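Local coordinates for phospholipase C-beta (PLC-beta) (Sepia officinalis, PDB 3QR0), which belongs to the phosphoinositide-specific phospholipase C family, a multidomain protein with PH, EF-hand-like, split TIM-barrel-type and C2 regions and a bound calcium ion, at residues 320-334 and 617-630. Numbering follows the deposited sequence.
Sequences DLGANMKLTLAAYYI and NGCSGYLLKPEFMR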
ATOM      1  N   ASP A 320       6.863  -4.357 -10.300  1.00 26.66           N
ATOM      2  CA  ASP A 320       6.173  -4.573 -11.571  1.00 27.23           C
ATOM      3  C   ASP A 320       5.235  -5.769 -11.450  1.00 26.87           C
ATOM      4  O   ASP A 320       5.422  -6.626 -10.588  1.00 26.32           O
ATOM      5  CB  ASP A 320       7.217  -4.810 -12.676  1.00 27.92           C
ATOM      6  CG  ASP A 320       6.623  -4.795 -14.076  1.00 29.76           C
ATOM      7  OD1 ASP A 320       5.714  -3.988 -14.349  1.00 33.24           O
ATOM      8  OD2 ASP A 320       7.086  -5.590 -14.918  1.00 34.03           O
ATOM      9  N   LEU A 321       4.221  -5.829 -12.305  1.00 27.21           N
ATOM     10  CA  LEU A 321       3.296  -6.957 -12.300  1.00 27.44           C
ATOM     11  C   LEU A 321       3.964  -8.116 -13.037  1.00 27.87           C
ATOM     12  O   LEU A 321       3.631  -8.430 -14.180  1.00 28.50           O
ATOM     13  CB  LEU A 321       1.948  -6.566 -12.919  1.00 27.91           C
ATOM     14  CG  LEU A 321       0.738  -7.336 -12.381  1.00 27.93           C
ATOM     15  CD1 LEU A 321      -0.552  -6.640 -12.771  1.00 29.30           C
ATOM     16  CD2 LEU A 321       0.747  -8.771 -12.871  1.00 29.14           C
ATOM     17  N   GLY A 322       4.924  -8.738 -12.357  1.00 27.52           N
ATOM     18  CA  GLY A 322       5.796  -9.739 -12.955  1.00 27.79           C
ATOM     19  C   GLY A 322       5.549 -11.166 -12.513  1.00 27.54           C
ATOM     20  O   GLY A 322       6.140 -12.092 -13.061  1.00 27.92           O
ATOM     21  N   ALA A 323       4.676 -11.363 -11.529  1.00 26.83           N
ATOM     22  CA  ALA A 323       4.421 -12.710 -11.022  1.00 26.45           C
ATOM     23  C   ALA A 323       3.670 -13.548 -12.051  1.00 26.18           C
ATOM     24  O   ALA A 323       2.958 -13.018 -12.909  1.00 26.11           O
ATOM     25  CB  ALA A 323       3.640 -12.656  -9.714  1.00 25.80           C
ATOM     26  N   ASN A 324       3.853 -14.859 -11.960  1.00 25.93           N
ATOM     27  CA  ASN A 324       3.088 -15.809 -12.750  1.00 26.13           C
ATOM     28  C   ASN A 324       1.635 -15.774 -12.289  1.00 25.57           C
ATOM     29  O   ASN A 324       1.323 -16.215 -11.178  1.00 25.20           O
ATOM     30  CB  ASN A 324       3.685 -17.210 -12.578  1.00 26.52           C
ATOM     31  CG  ASN A 324       2.887 -18.295 -13.285  1.00 27.46           C
ATOM     32  OD1 ASN A 324       1.995 -18.022 -14.082  1.00 26.21           O
ATOM     33  ND2 ASN A 324       3.226 -19.546 -12.993  1.00 29.43           N
ATOM     34  N   MET A 325       0.762 -15.242 -13.143  1.00 25.21           N
ATOM     35  CA  MET A 325      -0.663 -15.112 -12.839  1.00 25.05           C
ATOM     36  C   MET A 325      -1.497 -16.245 -13.438  1.00 25.27           C
ATOM     37  O   MET A 325      -2.727 -16.159 -13.487  1.00 25.28           O
ATOM     38  CB  MET A 325      -1.187 -13.767 -13.360  1.00 24.91           C
ATOM     39  CG  MET A 325      -0.453 -12.547 -12.800  1.00 24.87           C
ATOM     40  SD  MET A 325      -0.405 -12.530 -10.993  1.00 25.62           S
ATOM     41  CE  MET A 325      -2.139 -12.340 -10.597  1.00 24.03           C
ATOM     42  N   LYS A 326      -0.834 -17.308 -13.884  1.00 25.68           N
ATOM     43  CA  LYS A 326      -1.506 -18.399 -14.587  1.00 26.21           C
ATOM     44  C   LYS A 326      -1.501 -19.716 -13.801  1.00 26.06           C
ATOM     45  O   LYS A 326      -1.443 -20.795 -14.383  1.00 26.04           O
ATOM     46  CB  LYS A 326      -0.876 -18.577 -15.971  1.00 27.12           C
ATOM     47  CG  LYS A 326      -0.931 -17.315 -16.829  1.00 28.04           C
ATOM     48  CD  LYS A 326      -0.227 -17.511 -18.165  1.00 30.58           C
ATOM     49  CE  LYS A 326      -0.265 -16.238 -18.998  1.00 31.76           C
ATOM     50  NZ  LYS A 326       0.039 -16.501 -20.437  1.00 33.37           N
ATOM     51  N   LEU A 327      -1.583 -19.619 -12.475  1.00 25.37           N
ATOM     52  CA  LEU A 327      -1.810 -20.788 -11.629  1.00 25.28           C
ATOM     53  C   LEU A 327      -3.209 -20.706 -11.021  1.00 24.88           C
ATOM     54  O   LEU A 327      -3.863 -19.666 -11.093  1.00 23.82           O
ATOM     55  CB  LEU A 327      -0.744 -20.870 -10.535  1.00 25.35           C
ATOM     56  CG  LEU A 327       0.693 -21.023 -11.067  1.00 26.50           C
ATOM     57  CD1 LEU A 327       1.700 -20.971  -9.935  1.00 28.41           C
ATOM     58  CD2 LEU A 327       0.842 -22.316 -11.872  1.00 27.48           C
ATOM     59  N   THR A 328      -3.668 -21.810 -10.439  1.00 24.87           N
ATOM     60  CA  THR A 328      -4.968 -21.854  -9.777  1.00 25.10           C
ATOM     61  C   THR A 328      -5.133 -20.719  -8.748  1.00 23.97           C
ATOM     62  O   THR A 328      -4.169 -20.346  -8.086  1.00 23.28           O
ATOM     63  CB  THR A 328      -5.180 -23.213  -9.078  1.00 25.37           C
ATOM     64  OG1 THR A 328      -6.415 -23.194  -8.354  1.00 26.23           O
ATOM     65  CG2 THR A 328      -4.033 -23.518  -8.101  1.00 25.91           C
ATOM     66  N   LEU A 329      -6.348 -20.174  -8.630  1.00 23.88           N
ATOM     67  CA  LEU A 329      -6.661 -19.129  -7.622  1.00 23.58           C
ATOM     68  C   LEU A 329      -6.165 -19.457  -6.215  1.00 22.98           C
ATOM     69  O   LEU A 329      -5.765 -18.560  -5.464  1.00 22.69           O
ATOM     70  CB  LEU A 329      -8.174 -18.874  -7.528  1.00 24.19           C
ATOM     71  CG  LEU A 329      -8.788 -17.736  -8.350  1.00 25.44           C
ATOM     72  CD1 LEU A 329     -10.313 -17.737  -8.189  1.00 26.03           C
ATOM     73  CD2 LEU A 329      -8.215 -16.390  -7.930  1.00 26.42           C
ATOM     74  N   ALA A 330      -6.232 -20.735  -5.852  1.00 22.99           N
ATOM     75  CA  ALA A 330      -5.792 -21.201  -4.535  1.00 22.95           C
ATOM     76  C   ALA A 330      -4.300 -20.934  -4.265  1.00 22.39           C
ATOM     77  O   ALA A 330      -3.870 -20.970  -3.119  1.00 22.61           O
ATOM     78  CB  ALA A 330      -6.104 -22.701  -4.373  1.00 23.49           C
ATOM     79  N   ALA A 331      -3.532 -20.647  -5.313  1.00 22.16           N
ATOM     80  CA  ALA A 331      -2.090 -20.430  -5.203  1.00 21.76           C
ATOM     81  C   ALA A 331      -1.672 -19.019  -4.766  1.00 21.01           C
ATOM     82  O   ALA A 331      -0.485 -18.750  -4.632  1.00 21.01           O
ATOM     83  CB  ALA A 331      -1.418 -20.780  -6.537  1.00 22.22           C
ATOM     84  N   TYR A 332      -2.631 -18.130  -4.532  1.00 20.59           N
ATOM     85  CA  TYR A 332      -2.328 -16.720  -4.305  1.00 20.21           C
ATOM     86  C   TYR A 332      -2.813 -16.212  -2.961  1.00 19.91           C
ATOM     87  O   TYR A 332      -3.824 -16.674  -2.438  1.00 20.27           O
ATOM     88  CB  TYR A 332      -2.962 -15.870  -5.409  1.00 20.04           C
ATOM     89  CG  TYR A 332      -2.457 -16.234  -6.772  1.00 20.16           C
ATOM     90  CD1 TYR A 332      -1.380 -15.565  -7.341  1.00 20.20           C
ATOM     91  CD2 TYR A 332      -3.038 -17.270  -7.487  1.00 21.03           C
ATOM     92  CE1 TYR A 332      -0.900 -15.917  -8.603  1.00 19.80           C
ATOM     93  CE2 TYR A 332      -2.566 -17.629  -8.739  1.00 21.54           C
ATOM     94  CZ  TYR A 332      -1.499 -16.954  -9.288  1.00 20.82           C
ATOM     95  OH  TYR A 332      -1.046 -17.327 -10.527  1.00 20.62           O
ATOM     96  N   TYR A 333      -2.091 -15.240  -2.420  1.00 19.58           N
ATOM     97  CA  TYR A 333      -2.626 -14.405  -1.360  1.00 19.27           C
ATOM     98  C   TYR A 333      -3.382 -13.284  -2.066  1.00 19.28           C
ATOM     99  O   TYR A 333      -2.849 -12.665  -2.984  1.00 19.24           O
ATOM    100  CB  TYR A 333      -1.512 -13.828  -0.494  1.00 19.16           C
ATOM    101  CG  TYR A 333      -0.697 -14.856   0.250  1.00 19.84           C
ATOM    102  CD1 TYR A 333      -1.312 -15.816   1.055  1.00 21.23           C
ATOM    103  CD2 TYR A 333       0.691 -14.854   0.172  1.00 20.40           C
ATOM    104  CE1 TYR A 333      -0.559 -16.759   1.750  1.00 21.67           C
ATOM    105  CE2 TYR A 333       1.452 -15.791   0.864  1.00 21.27           C
ATOM    106  CZ  TYR A 333       0.824 -16.737   1.652  1.00 21.55           C
ATOM    107  OH  TYR A 333       1.580 -17.668   2.333  1.00 22.22           O
ATOM    108  N   ILE A 334      -4.622 -13.050  -1.651  1.00 19.25           N
ATOM    109  CA  ILE A 334      -5.531 -12.126  -2.329  1.00 19.40           C
ATOM    110  C   ILE A 334      -5.981 -11.054  -1.327  1.00 19.63           C
ATOM    111  O   ILE A 334      -6.541 -11.369  -0.276  1.00 19.91           O
ATOM    112  CB  ILE A 334      -6.757 -12.874  -2.894  1.00 19.45           C
ATOM    113  CG1 ILE A 334      -6.316 -14.038  -3.793  1.00 19.90           C
ATOM    114  CG2 ILE A 334      -7.667 -11.915  -3.669  1.00 19.29           C
ATOM    115  CD1 ILE A 334      -7.467 -14.840  -4.389  1.00 20.40           C
ATOM    116  N   ASN A 617       3.802  -6.628  -6.972  1.00 22.89           N
ATOM    117  CA  ASN A 617       3.111  -7.239  -8.103  1.00 22.81           C
ATOM    118  C   ASN A 617       2.083  -6.283  -8.729  1.00 22.76           C
ATOM    119  O   ASN A 617       0.927  -6.642  -8.945  1.00 22.05           O
ATOM    120  CB  ASN A 617       2.476  -8.577  -7.719  1.00 22.56           C
ATOM    121  CG  ASN A 617       2.187  -9.451  -8.931  1.00 23.32           C
ATOM    122  OD1 ASN A 617       2.991  -9.515  -9.866  1.00 23.01           O
ATOM    123  ND2 ASN A 617       1.036 -10.123  -8.925  1.00 21.25           N
ATOM    124  N   GLY A 618       2.536  -5.064  -9.004  1.00 23.03           N
ATOM    125  CA  GLY A 618       1.746  -4.068  -9.730  1.00 23.51           C
ATOM    126  C   GLY A 618       0.557  -3.512  -8.978  1.00 23.64           C
ATOM    127  O   GLY A 618      -0.350  -2.947  -9.586  1.00 23.60           O
ATOM    128  N   CYS A 619       0.560  -3.653  -7.655  1.00 23.67           N
ATOM    129  CA  CYS A 619      -0.611  -3.338  -6.839  1.00 23.97           C
ATOM    130  C   CYS A 619      -1.874  -4.026  -7.395  1.00 22.89           C
ATOM    131  O   CYS A 619      -2.973  -3.469  -7.375  1.00 22.78           O
ATOM    132  CB  CYS A 619      -0.793  -1.821  -6.726  1.00 24.30           C
ATOM    133  SG  CYS A 619      -1.732  -1.316  -5.265  1.00 29.37           S
ATOM    134  N   SER A 620      -1.696  -5.254  -7.868  1.00 22.33           N
ATOM    135  CA  SER A 620      -2.780  -6.035  -8.474  1.00 21.91           C
ATOM    136  C   SER A 620      -3.740  -6.631  -7.446  1.00 21.34           C
ATOM    137  O   SER A 620      -4.845  -7.046  -7.793  1.00 21.09           O
ATOM    138  CB  SER A 620      -2.190  -7.176  -9.294  1.00 21.90           C
ATOM    139  OG  SER A 620      -1.467  -8.066  -8.456  1.00 22.36           O
ATOM    140  N   GLY A 621      -3.296  -6.704  -6.192  1.00 20.81           N
ATOM    141  CA  GLY A 621      -4.056  -7.364  -5.138  1.00 20.59           C
ATOM    142  C   GLY A 621      -3.840  -8.869  -5.091  1.00 20.52           C
ATOM    143  O   GLY A 621      -4.514  -9.559  -4.332  1.00 20.42           O
ATOM    144  N   TYR A 622      -2.902  -9.372  -5.899  1.00 20.36           N
ATOM    145  CA  TYR A 622      -2.543 -10.793  -5.926  1.00 20.37           C
ATOM    146  C   TYR A 622      -1.047 -10.983  -5.718  1.00 20.40           C
ATOM    147  O   TYR A 622      -0.245 -10.353  -6.399  1.00 20.73           O
ATOM    148  CB  TYR A 622      -2.939 -11.416  -7.267  1.00 20.69           C
ATOM    149  CG  TYR A 622      -4.412 -11.676  -7.378  1.00 20.95           C
ATOM    150  CD1 TYR A 622      -5.302 -10.644  -7.668  1.00 20.97           C
ATOM    151  CD2 TYR A 622      -4.926 -12.955  -7.182  1.00 21.21           C
ATOM    152  CE1 TYR A 622      -6.667 -10.887  -7.757  1.00 20.60           C
ATOM    153  CE2 TYR A 622      -6.270 -13.202  -7.262  1.00 20.96           C
ATOM    154  CZ  TYR A 622      -7.141 -12.169  -7.552  1.00 21.40           C
ATOM    155  OH  TYR A 622      -8.483 -12.427  -7.628  1.00 21.09           O
ATOM    156  N   LEU A 623      -0.683 -11.860  -4.782  1.00 20.20           N
ATOM    157  CA  LEU A 623       0.703 -12.259  -4.571  1.00 20.41           C
ATOM    158  C   LEU A 623       0.776 -13.780  -4.639  1.00 20.89           C
ATOM    159  O   LEU A 623      -0.008 -14.473  -3.984  1.00 20.81           O
ATOM    160  CB  LEU A 623       1.204 -11.787  -3.209  1.00 20.20           C
ATOM    161  CG  LEU A 623       1.289 -10.277  -2.989  1.00 20.25           C
ATOM    162  CD1 LEU A 623       1.492  -9.952  -1.506  1.00 20.33           C
ATOM    163  CD2 LEU A 623       2.402  -9.687  -3.832  1.00 21.18           C
ATOM    164  N   LEU A 624       1.711 -14.295  -5.429  1.00 21.18           N
ATOM    165  CA  LEU A 624       1.884 -15.735  -5.570  1.00 21.97           C
ATOM    166  C   LEU A 624       2.487 -16.302  -4.289  1.00 22.20           C
ATOM    167  O   LEU A 624       3.500 -15.793  -3.807  1.00 22.71           O
ATOM    168  CB  LEU A 624       2.795 -16.041  -6.766  1.00 22.37           C
ATOM    169  CG  LEU A 624       2.974 -17.515  -7.139  1.00 23.04           C
ATOM    170  CD1 LEU A 624       1.629 -18.107  -7.539  1.00 23.22           C
ATOM    171  CD2 LEU A 624       3.999 -17.678  -8.262  1.00 23.83           C
ATOM    172  N   LYS A 625       1.874 -17.346  -3.737  1.00 22.58           N
ATOM    173  CA  LYS A 625       2.426 -18.008  -2.553  1.00 23.07           C
ATOM    174  C   LYS A 625       3.793 -18.652  -2.863  1.00 23.66           C
ATOM    175  O   LYS A 625       4.065 -19.039  -4.002  1.00 23.38           O
ATOM    176  CB  LYS A 625       1.451 -19.061  -2.003  1.00 23.45           C
ATOM    177  CG  LYS A 625       0.159 -18.469  -1.423  1.00 23.74           C
ATOM    178  CD  LYS A 625      -0.615 -19.469  -0.558  1.00 25.16           C
ATOM    179  CE  LYS A 625      -1.626 -20.246  -1.353  1.00 25.55           C
ATOM    180  NZ  LYS A 625      -2.250 -21.357  -0.581  1.00 24.19           N
ATOM    181  N   PRO A 626       4.669 -18.755  -1.850  1.00 24.47           N
ATOM    182  CA  PRO A 626       5.954 -19.423  -2.085  1.00 25.12           C
ATOM    183  C   PRO A 626       5.788 -20.843  -2.650  1.00 26.08           C
ATOM    184  O   PRO A 626       4.832 -21.536  -2.312  1.00 25.50           O
ATOM    185  CB  PRO A 626       6.589 -19.459  -0.693  1.00 25.38           C
ATOM    186  CG  PRO A 626       5.988 -18.305   0.033  1.00 24.83           C
ATOM    187  CD  PRO A 626       4.583 -18.169  -0.499  1.00 24.35           C
ATOM    188  N   GLU A 627       6.705 -21.252  -3.518  1.00 27.16           N
ATOM    189  CA  GLU A 627       6.608 -22.549  -4.193  1.00 28.62           C
ATOM    190  C   GLU A 627       6.409 -23.708  -3.216  1.00 29.06           C
ATOM    191  O   GLU A 627       5.581 -24.593  -3.462  1.00 28.87           O
ATOM    192  CB  GLU A 627       7.851 -22.810  -5.052  1.00 29.33           C
ATOM    193  CG  GLU A 627       7.687 -23.960  -6.034  1.00 31.67           C
ATOM    194  CD  GLU A 627       8.902 -24.153  -6.927  1.00 35.15           C
ATOM    195  OE1 GLU A 627      10.040 -24.127  -6.409  1.00 37.68           O
ATOM    196  OE2 GLU A 627       8.716 -24.339  -8.146  1.00 38.39           O
ATOM    197  N   PHE A 628       7.135 -23.694  -2.098  1.00 29.37           N
ATOM    198  CA  PHE A 628       7.031 -24.790  -1.135  1.00 30.44           C
ATOM    199  C   PHE A 628       5.609 -24.927  -0.571  1.00 30.97           C
ATOM    200  O   PHE A 628       5.208 -26.025  -0.195  1.00 31.66           O
ATOM    201  CB  PHE A 628       8.070 -24.659  -0.009  1.00 30.48           C
ATOM    202  CG  PHE A 628       7.674 -23.719   1.091  1.00 29.79           C
ATOM    203  CD1 PHE A 628       7.106 -24.202   2.262  1.00 30.69           C
ATOM    204  CD2 PHE A 628       7.885 -22.355   0.967  1.00 29.80           C
ATOM    205  CE1 PHE A 628       6.743 -23.333   3.290  1.00 30.53           C
ATOM    206  CE2 PHE A 628       7.523 -21.479   1.984  1.00 30.13           C
ATOM    207  CZ  PHE A 628       6.952 -21.970   3.148  1.00 30.04           C
ATOM    208  N   MET A 629       4.861 -23.820  -0.538  1.00 31.17           N
ATOM    209  CA  MET A 629       3.466 -23.809  -0.072  1.00 31.89           C
ATOM    210  C   MET A 629       2.485 -24.322  -1.120  1.00 31.90           C
ATOM    211  O   MET A 629       1.317 -24.564  -0.803  1.00 31.83           O
ATOM    212  CB  MET A 629       3.024 -22.385   0.305  1.00 31.69           C
ATOM    213  CG  MET A 629       3.855 -21.711   1.378  1.00 33.61           C
ATOM    214  SD  MET A 629       3.421 -22.263   3.031  1.00 37.90           S
ATOM    215  CE  MET A 629       1.816 -21.482   3.233  1.00 35.82           C
ATOM    216  N   ARG A 630       2.941 -24.436  -2.367  1.00 32.03           N
ATOM    217  CA  ARG A 630       2.111 -24.917  -3.470  1.00 32.23           C
ATOM    218  C   ARG A 630       2.436 -26.358  -3.868  1.00 33.03           C
ATOM    219  O   ARG A 630       1.698 -26.965  -4.639  1.00 33.39           O
ATOM    220  CB  ARG A 630       2.280 -24.003  -4.684  1.00 31.98           C
ATOM    221  CG  ARG A 630       1.827 -22.570  -4.434  1.00 31.69           C
ATOM    222  CD  ARG A 630       1.922 -21.708  -5.679  1.00 32.14           C
ATOM    223  NE  ARG A 630       3.202 -21.003  -5.785  1.00 33.12           N
ATOM    224  CZ  ARG A 630       4.155 -21.247  -6.683  1.00 33.44           C
ATOM    225  NH1 ARG A 630       4.018 -22.201  -7.598  1.00 34.71           N
ATOM    226  NH2 ARG A 630       5.263 -20.517  -6.669  1.00 34.19           N
TER
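Tyr333 and Leu623 form the hydrogen-bonded pair of a short antiparallel sheet. Tyr333 N donates to Leu623 O at 2.7 Å, and Leu623 N donates back to Tyr333 O. Lys625 N to Ala331 O, at 2.9 Å, extends the pairing by one more bond. Tyr332 with Leu624 and Ile334 with Tyr622 are the non-hydrogen-bonded pairs on either side.

A second set of polar bonds gathers on the Asn617 amide. Its CG stands anti to the backbone N (chi1 -160°), which turns the amide back toward 320-334. OD1 accepts from Ala323 N at 3.0 Å. ND2 donates to Tyr622 O and makes a weak bond to Met325 SD at 3.5 Å. Bonds at both ends probably fix the rotation of the amide.

Three CH-pi contacts place aliphatic carbons over tyrosine rings. Lys625 CG sits 3.6 Å from the Tyr333 ring centroid, almost on the ring normal. The bend of the lysine chain at chi3 (-91°) takes NZ on to the carbonyls of Gly592 and Asn564. Tyr333 OH bonds to Trp589 O. Leu624 CD1 lies over one face of Tyr332, whose OH donates to Asn324 O and accepts from Leu327 N. Ile334 CG2 lies over one face of Tyr622, offset toward the rim, while Leu329 CD2 meets the edge of that ring, 3.8 Å from Tyr622 CE2. Tyr622 OH is hydrogen-bonded to Pro411 O.

Apolar contacts complete the join. Met325 CE packs on Tyr622 CB at 3.5 Å, and Ala331 CB rests against CD of Arg630, whose NE donates to Lys625 O.

The arrangement is a two-stranded antiparallel sheet between the X and Y regions of the TIM-barrel-type domain, joining chain parts far apart in sequence.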